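Local coordinates for protein endo-arabinase (Bacteroides thetaiotaomicron, PDB 5C0P) that probably hydrolyses glycosidic linkages within arabinan, as a metal-binding endo-arabinase of glycosyl hydrolase family 43, at residues T96-A101 with G106-V111; I163-L168 with G241-P246; Y210-G215 with I291-G296; S223-K226 with Y231-G234. All blocks are in the same frame, centred on the assembly; numbering follows the deposited sequence.

Contact 1. Residues T96-A101 with G106-V111; sequences TTFSNA and GTSILV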
loop_
_atom_site.group_PDB
_atom_site.type_symbol
_atom_site.label_atom_id
_atom_site.label_comp_id
_atom_site.label_asym_id
_atom_site.label_seq_id
_atom_site.Cartn_x
_atom_site.Cartn_y
_atom_site.Cartn_z
ATOM N N THR A 96 -8.308 2.725 -0.796
ATOM C CA THR A 96 -8.725 1.534 -0.051
ATOM C C THR A 96 -9.393 0.547 -1.000
ATOM O O THR A 96 -9.972 0.947 -2.017
ATOM C CB THR A 96 -9.691 1.908 1.110
ATOM O OG1 THR A 96 -9.014 2.803 2.003
ATOM C CG2 THR A 96 -10.131 0.682 1.912
ATOM N N THR A 97 -9.299 -0.739 -0.680
ATOM C CA THR A 97 -9.829 -1.773 -1.556
ATOM C C THR A 97 -11.177 -2.290 -1.051
ATOM O O THR A 97 -11.357 -2.578 0.135
ATOM C CB THR A 97 -8.802 -2.908 -1.717
ATOM O OG1 THR A 97 -7.635 -2.386 -2.382
ATOM C CG2 THR A 97 -9.379 -4.057 -2.523
ATOM N N PHE A 98 -12.139 -2.395 -1.971
ATOM C CA PHE A 98 -13.495 -2.792 -1.630
ATOM C C PHE A 98 -14.000 -3.796 -2.650
ATOM O O PHE A 98 -13.403 -3.966 -3.707
ATOM C CB PHE A 98 -14.451 -1.585 -1.680
ATOM C CG PHE A 98 -14.030 -0.414 -0.827
ATOM C CD1 PHE A 98 -14.408 -0.330 0.512
ATOM C CD2 PHE A 98 -13.303 0.633 -1.384
ATOM C CE1 PHE A 98 -14.030 0.771 1.293
ATOM C CE2 PHE A 98 -12.923 1.739 -0.617
ATOM C CZ PHE A 98 -13.293 1.807 0.727
ATOM N N SER A 99 -15.120 -4.439 -2.344
ATOM C CA SER A 99 -15.855 -5.210 -3.331
ATOM C C SER A 99 -17.338 -5.123 -2.991
ATOM O O SER A 99 -17.717 -4.550 -1.970
ATOM C CB SER A 99 -15.399 -6.670 -3.359
ATOM O OG SER A 99 -15.695 -7.334 -2.143
ATOM N N ASN A 100 -18.182 -5.685 -3.848
ATOM C CA ASN A 100 -19.609 -5.704 -3.586
ATOM C C ASN A 100 -20.198 -6.870 -4.343
ATOM O O ASN A 100 -19.561 -7.401 -5.254
ATOM C CB ASN A 100 -20.250 -4.398 -4.066
ATOM C CG ASN A 100 -21.455 -3.990 -3.241
ATOM O OD1 ASN A 100 -21.322 -3.604 -2.083
ATOM N ND2 ASN A 100 -22.637 -4.055 -3.842
ATOM N N ALA A 101 -21.407 -7.275 -3.977
ATOM C CA ALA A 101 -22.115 -8.251 -4.787
ATOM C C ALA A 101 -22.240 -7.681 -6.197
ATOM O O ALA A 101 -22.671 -6.538 -6.374
ATOM C CB ALA A 101 -23.481 -8.539 -4.200
ATOM N N GLY A 106 -11.826 -3.947 -6.199
ATOM C CA GLY A 106 -10.962 -2.915 -6.743
ATOM C C GLY A 106 -10.605 -1.876 -5.709
ATOM O O GLY A 106 -11.202 -1.824 -4.631
ATOM N N THR A 107 -9.635 -1.035 -6.034
ATOM C CA THR A 107 -9.233 0.034 -5.137
ATOM C C THR A 107 -9.942 1.298 -5.590
ATOM O O THR A 107 -10.005 1.575 -6.788
ATOM C CB THR A 107 -7.709 0.228 -5.182
ATOM O OG1 THR A 107 -7.073 -0.998 -4.803
ATOM C CG2 THR A 107 -7.265 1.359 -4.247
ATOM N N SER A 108 -10.507 2.050 -4.653
ATOM C CA SER A 108 -11.071 3.345 -5.015
ATOM C C SER A 108 -10.454 4.464 -4.197
ATOM O O SER A 108 -9.751 4.219 -3.198
ATOM C CB SER A 108 -12.606 3.365 -4.983
ATOM O OG SER A 108 -13.083 3.469 -3.675
ATOM N N ILE A 109 -10.681 5.689 -4.659
ATOM C CA ILE A 109 -10.032 6.864 -4.102
ATOM C C ILE A 109 -11.070 7.775 -3.459
ATOM O O ILE A 109 -12.130 8.052 -4.041
ATOM C CB ILE A 109 -9.253 7.620 -5.188
ATOM C CG1 ILE A 109 -8.179 6.702 -5.788
ATOM C CG2 ILE A 109 -8.635 8.909 -4.618
ATOM C CD1 ILE A 109 -7.461 7.279 -7.024
ATOM N N LEU A 110 -10.771 8.209 -2.236
ATOM C CA LEU A 110 -11.663 9.079 -1.479
ATOM C C LEU A 110 -10.857 10.289 -1.046
ATOM O O LEU A 110 -9.628 10.221 -0.972
ATOM C CB LEU A 110 -12.228 8.339 -0.264
ATOM C CG LEU A 110 -12.984 7.054 -0.628
ATOM C CD1 LEU A 110 -12.078 5.810 -0.562
ATOM C CD2 LEU A 110 -14.187 6.896 0.247
ATOM N N VAL A 111 -11.534 11.393 -0.759
ATOM C CA VAL A 111 -10.826 12.655 -0.537
ATOM C C VAL A 111 -11.321 13.378 0.718
ATOM O O VAL A 111 -12.495 13.280 1.081
ATOM C CB VAL A 111 -10.941 13.576 -1.785
ATOM C CG1 VAL A 111 -12.401 13.982 -2.049
ATOM C CG2 VAL A 111 -10.018 14.809 -1.668
#
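With chi1 at -64° in Thr97 and -59° in Thr107, each threonine carries its OG1 beside its own backbone N and anti to the carbonyl carbon, and the two hydroxyls are swung onto each other across the hairpin. Thr97 OG1 and Thr107 OG1 stand 2.8 Å apart in a hydrogen bond that either may donate. The two residues form a non-hydrogen-bonded antiparallel pair whose CA atoms are only 4.1 Å apart, and each methyl leans over the opposite backbone: Thr97 CG2 lies 3.6 Å from Gly106 O. Hydrogen-bonded pairs flank them. Phe98 N binds Gly106 O and Gly106 N returns the bond to Phe98 O, both at 2.9 Å; Thr96 and Ser108 are joined likewise by two backbone bonds. On the other face, that of Phe98, the ring passes obliquely near Ser108 OG (3.5 Å from Phe98 CE2) and brings CE2 within 4.2 Å of Leu110 CD1 at its edge; Phe74 and Phe80 meet the same ring edge-to-face. Both threonine hydroxyls also accept backbone N-H groups, Thr97 from Asp136 and Thr107 from Gly137. The buried pair thus bonds to the backbone at Asp136 and Gly137, and probably helps to hold Asp136, predicted to modulate the pKa of the active-site Glu, in position in this family 43 propeller.

Contact 2. Residues I163-L168 with G241-P246; sequences IYAQRL and GNVLGP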
loop_
_atom_site.group_PDB
_atom_site.type_symbol
_atom_site.label_atom_id
_atom_site.label_comp_id
_atom_site.label_asym_id
_atom_site.label_seq_id
_atom_site.Cartn_x
_atom_site.Cartn_y
_atom_site.Cartn_z
ATOM N N ILE A 163 1.447 -7.290 -11.086
ATOM C CA ILE A 163 1.496 -5.907 -10.629
ATOM C C ILE A 163 1.516 -4.983 -11.849
ATOM O O ILE A 163 2.256 -5.229 -12.815
ATOM C CB ILE A 163 2.711 -5.657 -9.702
ATOM C CG1 ILE A 163 2.452 -6.331 -8.355
ATOM C CG2 ILE A 163 2.950 -4.160 -9.509
ATOM C CD1 ILE A 163 3.619 -6.282 -7.374
ATOM N N TYR A 164 0.677 -3.944 -11.799
ATOM C CA TYR A 164 0.484 -2.996 -12.908
ATOM C C TYR A 164 0.793 -1.567 -12.504
ATOM O O TYR A 164 0.644 -1.207 -11.340
ATOM C CB TYR A 164 -0.963 -3.009 -13.404
ATOM C CG TYR A 164 -1.321 -4.247 -14.172
ATOM C CD1 TYR A 164 -1.721 -5.398 -13.513
ATOM C CD2 TYR A 164 -1.268 -4.264 -15.561
ATOM C CE1 TYR A 164 -2.030 -6.545 -14.220
ATOM C CE2 TYR A 164 -1.573 -5.409 -16.275
ATOM C CZ TYR A 164 -1.963 -6.543 -15.598
ATOM O OH TYR A 164 -2.276 -7.685 -16.307
ATOM N N ALA A 165 1.193 -0.757 -13.482
ATOM C CA ALA A 165 1.253 0.692 -13.308
ATOM C C ALA A 165 0.376 1.381 -14.350
ATOM O O ALA A 165 0.187 0.872 -15.460
ATOM C CB ALA A 165 2.681 1.191 -13.419
ATOM N N GLN A 166 -0.137 2.559 -14.002
ATOM C CA GLN A 166 -0.971 3.312 -14.926
ATOM C C GLN A 166 -0.950 4.777 -14.513
ATOM O O GLN A 166 -1.075 5.066 -13.326
ATOM C CB GLN A 166 -2.406 2.780 -14.857
ATOM C CG GLN A 166 -3.310 3.245 -15.986
ATOM C CD GLN A 166 -4.651 2.559 -15.959
ATOM O OE1 GLN A 166 -5.004 1.883 -14.986
ATOM N NE2 GLN A 166 -5.420 2.738 -17.023
ATOM N N ARG A 167 -0.814 5.701 -15.463
ATOM C CA ARG A 167 -0.883 7.120 -15.088
ATOM C C ARG A 167 -2.278 7.489 -14.601
ATOM O O ARG A 167 -3.288 6.971 -15.100
ATOM C CB ARG A 167 -0.483 8.045 -16.242
ATOM C CG ARG A 167 1.022 8.093 -16.524
ATOM C CD ARG A 167 1.347 9.281 -17.435
ATOM N NE ARG A 167 2.779 9.398 -17.734
ATOM C CZ ARG A 167 3.674 9.912 -16.890
ATOM N NH1 ARG A 167 3.276 10.348 -15.696
ATOM N NH2 ARG A 167 4.959 9.978 -17.232
ATOM N N LEU A 168 -2.326 8.383 -13.619
ATOM C CA LEU A 168 -3.577 8.975 -13.175
ATOM C C LEU A 168 -3.702 10.390 -13.730
ATOM O O LEU A 168 -2.697 11.081 -13.943
ATOM C CB LEU A 168 -3.619 9.038 -11.649
ATOM C CG LEU A 168 -3.802 7.710 -10.923
ATOM C CD1 LEU A 168 -3.433 7.838 -9.449
ATOM C CD2 LEU A 168 -5.238 7.262 -11.062
ATOM N N GLY A 241 14.965 4.323 -14.249
ATOM C CA GLY A 241 14.144 5.397 -13.711
ATOM C C GLY A 241 12.744 5.427 -14.307
ATOM O O GLY A 241 11.968 6.337 -14.038
ATOM N N ASN A 242 12.417 4.420 -15.109
ATOM C CA ASN A 242 11.102 4.310 -15.727
ATOM C C ASN A 242 10.166 3.520 -14.813
ATOM O O ASN A 242 10.502 2.423 -14.380
ATOM C CB ASN A 242 11.267 3.587 -17.070
ATOM C CG ASN A 242 10.049 3.697 -17.975
ATOM O OD1 ASN A 242 8.930 3.922 -17.522
ATOM N ND2 ASN A 242 10.263 3.490 -19.278
ATOM N N VAL A 243 8.983 4.061 -14.524
ATOM C CA VAL A 243 8.007 3.324 -13.723
ATOM C C VAL A 243 7.660 1.986 -14.376
ATOM O O VAL A 243 7.347 1.008 -13.687
ATOM C CB VAL A 243 6.731 4.167 -13.503
ATOM C CG1 VAL A 243 5.650 3.358 -12.804
ATOM C CG2 VAL A 243 7.054 5.396 -12.664
ATOM N N LEU A 244 7.740 1.938 -15.702
ATOM C CA LEU A 244 7.369 0.730 -16.434
ATOM C C LEU A 244 8.456 -0.348 -16.432
ATOM O O LEU A 244 8.211 -1.484 -16.854
ATOM C CB LEU A 244 6.961 1.081 -17.868
ATOM C CG LEU A 244 5.854 2.124 -17.983
ATOM C CD1 LEU A 244 5.431 2.294 -19.448
ATOM C CD2 LEU A 244 4.661 1.730 -17.114
ATOM N N GLY A 245 9.646 -0.001 -15.957
ATOM C CA GLY A 245 10.729 -0.969 -15.852
ATOM C C GLY A 245 11.851 -0.745 -16.856
ATOM O O GLY A 245 12.046 0.375 -17.332
ATOM N N PRO A 246 12.617 -1.802 -17.179
ATOM C CA PRO A 246 12.442 -3.156 -16.635
ATOM C C PRO A 246 12.779 -3.246 -15.149
ATOM O O PRO A 246 13.704 -2.599 -14.641
ATOM C CB PRO A 246 13.428 -3.990 -17.455
ATOM C CG PRO A 246 14.496 -3.020 -17.859
ATOM C CD PRO A 246 13.766 -1.717 -18.098
#
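Val243 reaches toward Ala165, from a turn to a strand, and its side chain divides at once. CB stays about 5.0 Å from Ala165 CB; from it CG1, anti to the backbone N (chi1 174°), runs on to lie 3.7 Å from the Ala165 methyl, while CG2 turns aside and ends about 6.1 Å from that methyl. Leu244, the next residue, sends CD2 to the same target, 4.2 Å from Ala165 CB, so that the small alanine methyl meets one branch from each of two consecutive residues. The contact is wholly apolar and small, burying 91 Å² in all. What presents the two side chains together is the turn they occupy. Residues 242-245 make a type I beta turn, closed by Gly245 N bonding to Asn242 O at 3.0 Å, and Asn242 OD1 adds an Asx turn by accepting Leu244 N at 2.9 Å, with the donor 52° above the carbonyl plane. A glycerol, probably from the crystallisation liquor, bonds to Gly241 O and Val243 N alongside. Ala165 belongs to strand 162-168, paired with 147-153 and 178-184 in one antiparallel sheet, and it also packs on Leu150. The turn links strand 231-238 to the edge strand 248-249 of another sheet. The contact therefore joins two blades of the five-bladed beta-propeller expected of this family, strand against loop, with no helix taking part and away from the annotated sites.

Contact 3. Residues Y210-G215 with I291-G296; sequences YRLDDG and IYIKDG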
loop_
_atom_site.group_PDB
_atom_site.type_symbol
_atom_site.label_atom_id
_atom_site.label_comp_id
_atom_site.label_asym_id
_atom_site.label_seq_id
_atom_site.Cartn_x
_atom_site.Cartn_y
_atom_site.Cartn_z
ATOM N N TYR A 210 9.716 3.804 -4.251
ATOM C CA TYR A 210 10.515 4.886 -3.681
ATOM C C TYR A 210 11.580 5.294 -4.695
ATOM O O TYR A 210 12.314 4.448 -5.208
ATOM C CB TYR A 210 11.182 4.416 -2.390
ATOM C CG TYR A 210 11.992 5.489 -1.702
ATOM C CD1 TYR A 210 11.368 6.474 -0.948
ATOM C CD2 TYR A 210 13.372 5.507 -1.790
ATOM C CE1 TYR A 210 12.099 7.464 -0.309
ATOM C CE2 TYR A 210 14.114 6.493 -1.158
ATOM C CZ TYR A 210 13.471 7.465 -0.420
ATOM O OH TYR A 210 14.215 8.445 0.209
ATOM N N ARG A 211 11.673 6.590 -4.981
ATOM C CA ARG A 211 12.629 7.092 -5.959
ATOM C C ARG A 211 13.902 7.552 -5.263
ATOM O O ARG A 211 13.848 8.349 -4.322
ATOM C CB ARG A 211 12.033 8.261 -6.753
ATOM C CG ARG A 211 12.969 8.806 -7.820
ATOM C CD ARG A 211 12.342 9.935 -8.621
ATOM N NE ARG A 211 12.104 11.140 -7.828
ATOM C CZ ARG A 211 10.910 11.540 -7.400
ATOM N NH1 ARG A 211 9.826 10.821 -7.671
ATOM N NH2 ARG A 211 10.803 12.656 -6.690
ATOM N N LEU A 212 15.042 7.052 -5.728
ATOM C CA LEU A 212 16.332 7.452 -5.188
ATOM C C LEU A 212 16.774 8.791 -5.762
ATOM O O LEU A 212 16.237 9.247 -6.777
ATOM C CB LEU A 212 17.381 6.392 -5.524
ATOM C CG LEU A 212 17.016 4.988 -5.063
ATOM C CD1 LEU A 212 18.121 4.003 -5.439
ATOM C CD2 LEU A 212 16.787 4.977 -3.559
ATOM N N ASP A 213 17.772 9.407 -5.129
ATOM C CA ASP A 213 18.220 10.732 -5.547
ATOM C C ASP A 213 18.746 10.761 -6.978
ATOM O O ASP A 213 18.685 11.793 -7.638
ATOM C CB ASP A 213 19.282 11.286 -4.587
ATOM C CG ASP A 213 18.714 11.662 -3.230
ATOM O OD1 ASP A 213 17.475 11.614 -3.042
ATOM O OD2 ASP A 213 19.520 12.018 -2.347
ATOM N N ASP A 214 19.263 9.631 -7.453
ATOM C CA ASP A 214 19.767 9.553 -8.822
ATOM C C ASP A 214 18.681 9.205 -9.849
ATOM O O ASP A 214 18.967 9.031 -11.036
ATOM C CB ASP A 214 20.948 8.576 -8.933
ATOM C CG ASP A 214 20.573 7.131 -8.600
ATOM O OD1 ASP A 214 19.382 6.818 -8.390
ATOM O OD2 ASP A 214 21.495 6.290 -8.561
ATOM N N GLY A 215 17.440 9.094 -9.381
ATOM C CA GLY A 215 16.329 8.831 -10.279
ATOM C C GLY A 215 15.978 7.363 -10.433
ATOM O O GLY A 215 14.941 7.026 -10.997
ATOM N N ILE A 291 15.401 2.364 7.942
ATOM C CA ILE A 291 15.862 1.552 6.832
ATOM C C ILE A 291 16.902 2.334 6.047
ATOM O O ILE A 291 16.880 3.565 6.025
ATOM C CB ILE A 291 14.687 1.118 5.941
ATOM C CG1 ILE A 291 15.125 0.053 4.931
ATOM C CG2 ILE A 291 14.085 2.306 5.223
ATOM C CD1 ILE A 291 13.963 -0.567 4.173
ATOM N N TYR A 292 17.834 1.618 5.430
ATOM C CA TYR A 292 18.970 2.255 4.795
ATOM C C TYR A 292 19.139 1.773 3.367
ATOM O O TYR A 292 18.782 0.644 3.031
ATOM C CB TYR A 292 20.237 1.953 5.594
ATOM C CG TYR A 292 20.157 2.426 7.030
ATOM C CD1 TYR A 292 20.615 3.685 7.387
ATOM C CD2 TYR A 292 19.616 1.615 8.025
ATOM C CE1 TYR A 292 20.542 4.125 8.690
ATOM C CE2 TYR A 292 19.545 2.048 9.338
ATOM C CZ TYR A 292 20.006 3.307 9.659
ATOM O OH TYR A 292 19.939 3.764 10.961
ATOM N N ILE A 293 19.692 2.644 2.535
ATOM C CA ILE A 293 19.993 2.307 1.159
ATOM C C ILE A 293 21.491 2.057 1.039
ATOM O O ILE A 293 22.313 2.865 1.486
ATOM C CB ILE A 293 19.562 3.440 0.223
ATOM C CG1 ILE A 293 18.039 3.585 0.267
ATOM C CG2 ILE A 293 20.025 3.178 -1.197
ATOM C CD1 ILE A 293 17.559 4.982 -0.002
ATOM N N LYS A 294 21.855 0.915 0.464
ATOM C CA LYS A 294 23.259 0.590 0.263
ATOM C C LYS A 294 23.397 0.000 -1.125
ATOM O O LYS A 294 22.661 -0.924 -1.478
ATOM C CB LYS A 294 23.743 -0.412 1.313
ATOM C CG LYS A 294 25.255 -0.597 1.356
ATOM N N ASP A 295 24.307 0.555 -1.918
ATOM C CA ASP A 295 24.521 0.097 -3.289
ATOM C C ASP A 295 23.223 0.085 -4.098
ATOM O O ASP A 295 22.958 -0.830 -4.878
ATOM C CB ASP A 295 25.196 -1.282 -3.303
ATOM C CG ASP A 295 26.567 -1.269 -2.644
ATOM O OD1 ASP A 295 27.327 -0.296 -2.850
ATOM O OD2 ASP A 295 26.884 -2.231 -1.914
ATOM N N GLY A 296 22.401 1.102 -3.878
ATOM C CA GLY A 296 21.234 1.331 -4.705
ATOM C C GLY A 296 20.021 0.490 -4.378
ATOM O O GLY A 296 19.074 0.438 -5.165
#
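The Tyr210 ring is approached slantwise, at CE2, by Ile293 CD1, 3.9 Å away; the Tyr210 side chain also touches Val264, Lys266 and Leu272. This contact probably joins two blades of the beta-propeller of family 43: strand 205-211 starts the sheet to which Tyr210 belongs, while residues 291-296 are the tail that follows strand 285-290. Tyr210 has CG anti to its N (chi1 -178°), which extends the ring toward the tail. Two residues on, Leu212 contributes most. Its CD2 lies 3.6 Å from Ile293 CD1, so this one isoleucine methyl touches both the tyrosine ring and one branch of the leucine. The Leu212 and Ile293 side chains run antiparallel alongside one another, touching through these methyls. Leu212 also begins the type I beta turn 212-215, closed by Gly215 N to Leu212 O at 2.9 Å, which carries the chain round into strand 217-224, and it rests on Ile218. Ile293 in turn touches Leu272 and Phe298, so the apolar contacts continue to Phe298, the last residue of the chain. No hydrogen bond links the two segments; methyl and ring contacts hold them together. The second leucine branch meets a polar atom without bonding to it: Leu212 CD1 sits 3.7 Å from Gly296 O and 4.1 Å from Gly296 C.

Contact 4. Residues S223-K226 with Y231-G234; sequences SFRK and YAIG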
loop_
_atom_site.group_PDB
_atom_site.type_symbol
_atom_site.label_atom_id
_atom_site.label_comp_id
_atom_site.label_asym_id
_atom_site.label_seq_id
_atom_site.Cartn_x
_atom_site.Cartn_y
_atom_site.Cartn_z
ATOM N N SER A 223 4.900 -11.077 -1.009
ATOM C CA SER A 223 4.444 -12.397 -1.416
ATOM C C SER A 223 4.896 -13.393 -0.363
ATOM O O SER A 223 5.360 -13.002 0.704
ATOM C CB SER A 223 5.002 -12.763 -2.798
ATOM O OG SER A 223 4.277 -13.834 -3.366
ATOM N N PHE A 224 4.762 -14.682 -0.656
ATOM C CA PHE A 224 5.207 -15.723 0.268
ATOM C C PHE A 224 6.503 -16.356 -0.218
ATOM O O PHE A 224 6.696 -16.524 -1.420
ATOM C CB PHE A 224 4.100 -16.765 0.458
ATOM C CG PHE A 224 2.903 -16.219 1.168
ATOM C CD1 PHE A 224 1.892 -15.575 0.464
ATOM C CD2 PHE A 224 2.822 -16.284 2.552
ATOM C CE1 PHE A 224 0.798 -15.040 1.133
ATOM C CE2 PHE A 224 1.731 -15.756 3.225
ATOM C CZ PHE A 224 0.720 -15.132 2.512
ATOM N N ARG A 225 7.384 -16.697 0.722
ATOM C CA ARG A 225 8.706 -17.247 0.411
ATOM C C ARG A 225 8.649 -18.735 0.142
ATOM O O ARG A 225 7.954 -19.468 0.849
ATOM C CB ARG A 225 9.663 -17.045 1.589
ATOM C CG ARG A 225 9.848 -15.618 2.002
ATOM C CD ARG A 225 11.207 -15.408 2.649
ATOM N NE ARG A 225 11.441 -16.190 3.864
ATOM C CZ ARG A 225 12.457 -15.947 4.686
ATOM N NH1 ARG A 225 13.287 -14.950 4.408
ATOM N NH2 ARG A 225 12.641 -16.675 5.779
ATOM N N LYS A 226 9.427 -19.189 -0.836
ATOM C CA LYS A 226 9.482 -20.611 -1.161
ATOM C C LYS A 226 10.204 -21.449 -0.109
ATOM O O LYS A 226 9.886 -22.626 0.069
ATOM C CB LYS A 226 10.097 -20.843 -2.546
ATOM C CG LYS A 226 11.580 -20.554 -2.648
ATOM C CD LYS A 226 12.051 -20.676 -4.089
ATOM C CE LYS A 226 13.559 -20.530 -4.180
ATOM N NZ LYS A 226 14.011 -20.390 -5.591
ATOM N N TYR A 231 5.317 -14.891 4.865
ATOM C CA TYR A 231 5.011 -13.663 4.160
ATOM C C TYR A 231 6.272 -12.822 4.240
ATOM O O TYR A 231 7.014 -12.902 5.233
ATOM C CB TYR A 231 3.876 -12.964 4.888
ATOM C CG TYR A 231 3.150 -11.867 4.139
ATOM C CD1 TYR A 231 2.693 -12.052 2.839
ATOM C CD2 TYR A 231 2.872 -10.658 4.769
ATOM C CE1 TYR A 231 1.990 -11.035 2.180
ATOM C CE2 TYR A 231 2.168 -9.650 4.131
ATOM C CZ TYR A 231 1.743 -9.838 2.838
ATOM O OH TYR A 231 1.036 -8.835 2.218
ATOM N N ALA A 232 6.536 -12.026 3.212
ATOM C CA ALA A 232 7.795 -11.289 3.164
ATOM C C ALA A 232 7.712 -10.060 2.299
ATOM O O ALA A 232 6.759 -9.880 1.526
ATOM C CB ALA A 232 8.919 -12.195 2.661
ATOM N N ILE A 233 8.731 -9.214 2.446
ATOM C CA ILE A 233 8.902 -8.024 1.627
ATOM C C ILE A 233 10.010 -8.305 0.627
ATOM O O ILE A 233 11.133 -8.691 1.013
ATOM C CB ILE A 233 9.341 -6.824 2.485
ATOM C CG1 ILE A 233 8.386 -6.629 3.671
ATOM C CG2 ILE A 233 9.440 -5.566 1.621
ATOM C CD1 ILE A 233 8.965 -5.727 4.764
ATOM N N GLY A 234 9.692 -8.143 -0.655
ATOM C CA GLY A 234 10.695 -8.235 -1.697
ATOM C C GLY A 234 10.949 -6.857 -2.269
ATOM O O GLY A 234 10.158 -5.917 -2.057
#
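Ser223 and Ala232 form an antiparallel hydrogen-bonded pair that is uneven, with Ala232 N bonding Ser223 O at 2.9 Å while the return bond from Ser223 N to Ala232 O is weak at 3.4 Å. Beside it Phe224 and Tyr231 make a non-hydrogen-bonded pair, and their rings meet on one face of the hairpin. Tyr231 CD1 sits over a face of the Phe224 ring, 3.7 Å above its plane and displaced toward the rim; the planes are inclined at 45°, with centroids 5.1 Å apart. Tyr231 CD1 also lies 3.5 Å from Ser223 O. With CG anti to its N (chi1 -164°), the Tyr231 side chain carries its hydroxyl to Asp205, whose OD2 bonds it. On the opposite face Arg225 lays its aliphatic part on the alanine, CG 3.6 Å from Ala232 CB. The arginine chain bends at chi3 and its guanidinium turns to a salt bridge with Asp228, in the loop that closes the hairpin, and to Ser256 and Thr253. Tyr231 also touches His261, a magnesium ligand, and lies near a bound Tris molecule, so this hairpin end probably borders the pocket that holds the metal. Strands 217-224 and 231-238 are the two middle strands of their blade, with 205-211 on one flank and 248-249 on the other, while strand 260-266, which carries His261, packs against Tyr231 and probably belongs to the next blade.

Overall arrangement
From the N terminus, contact 1 is complete before the others open: it lies in the hairpin of strands 91-100 and 103-112. Contact 2 opens at 163-168 and contact 3 at 210-215; contact 2 then closes at 241-246 and contact 3 at 291-296, so these two long loops cross. Contact 4, the hairpin of 223-226 with 231-234, falls within both. Contacts 1 and 4 each bind strands of a single sheet, whereas contacts 2 and 3 each tie a strand or its end to a distant loop, probably of another blade. Contacts 1 and 3 lie on opposite sides of the chain's centre, with centres 31 Å apart; contacts 2 and 3 come within about 3 Å at their nearest atoms.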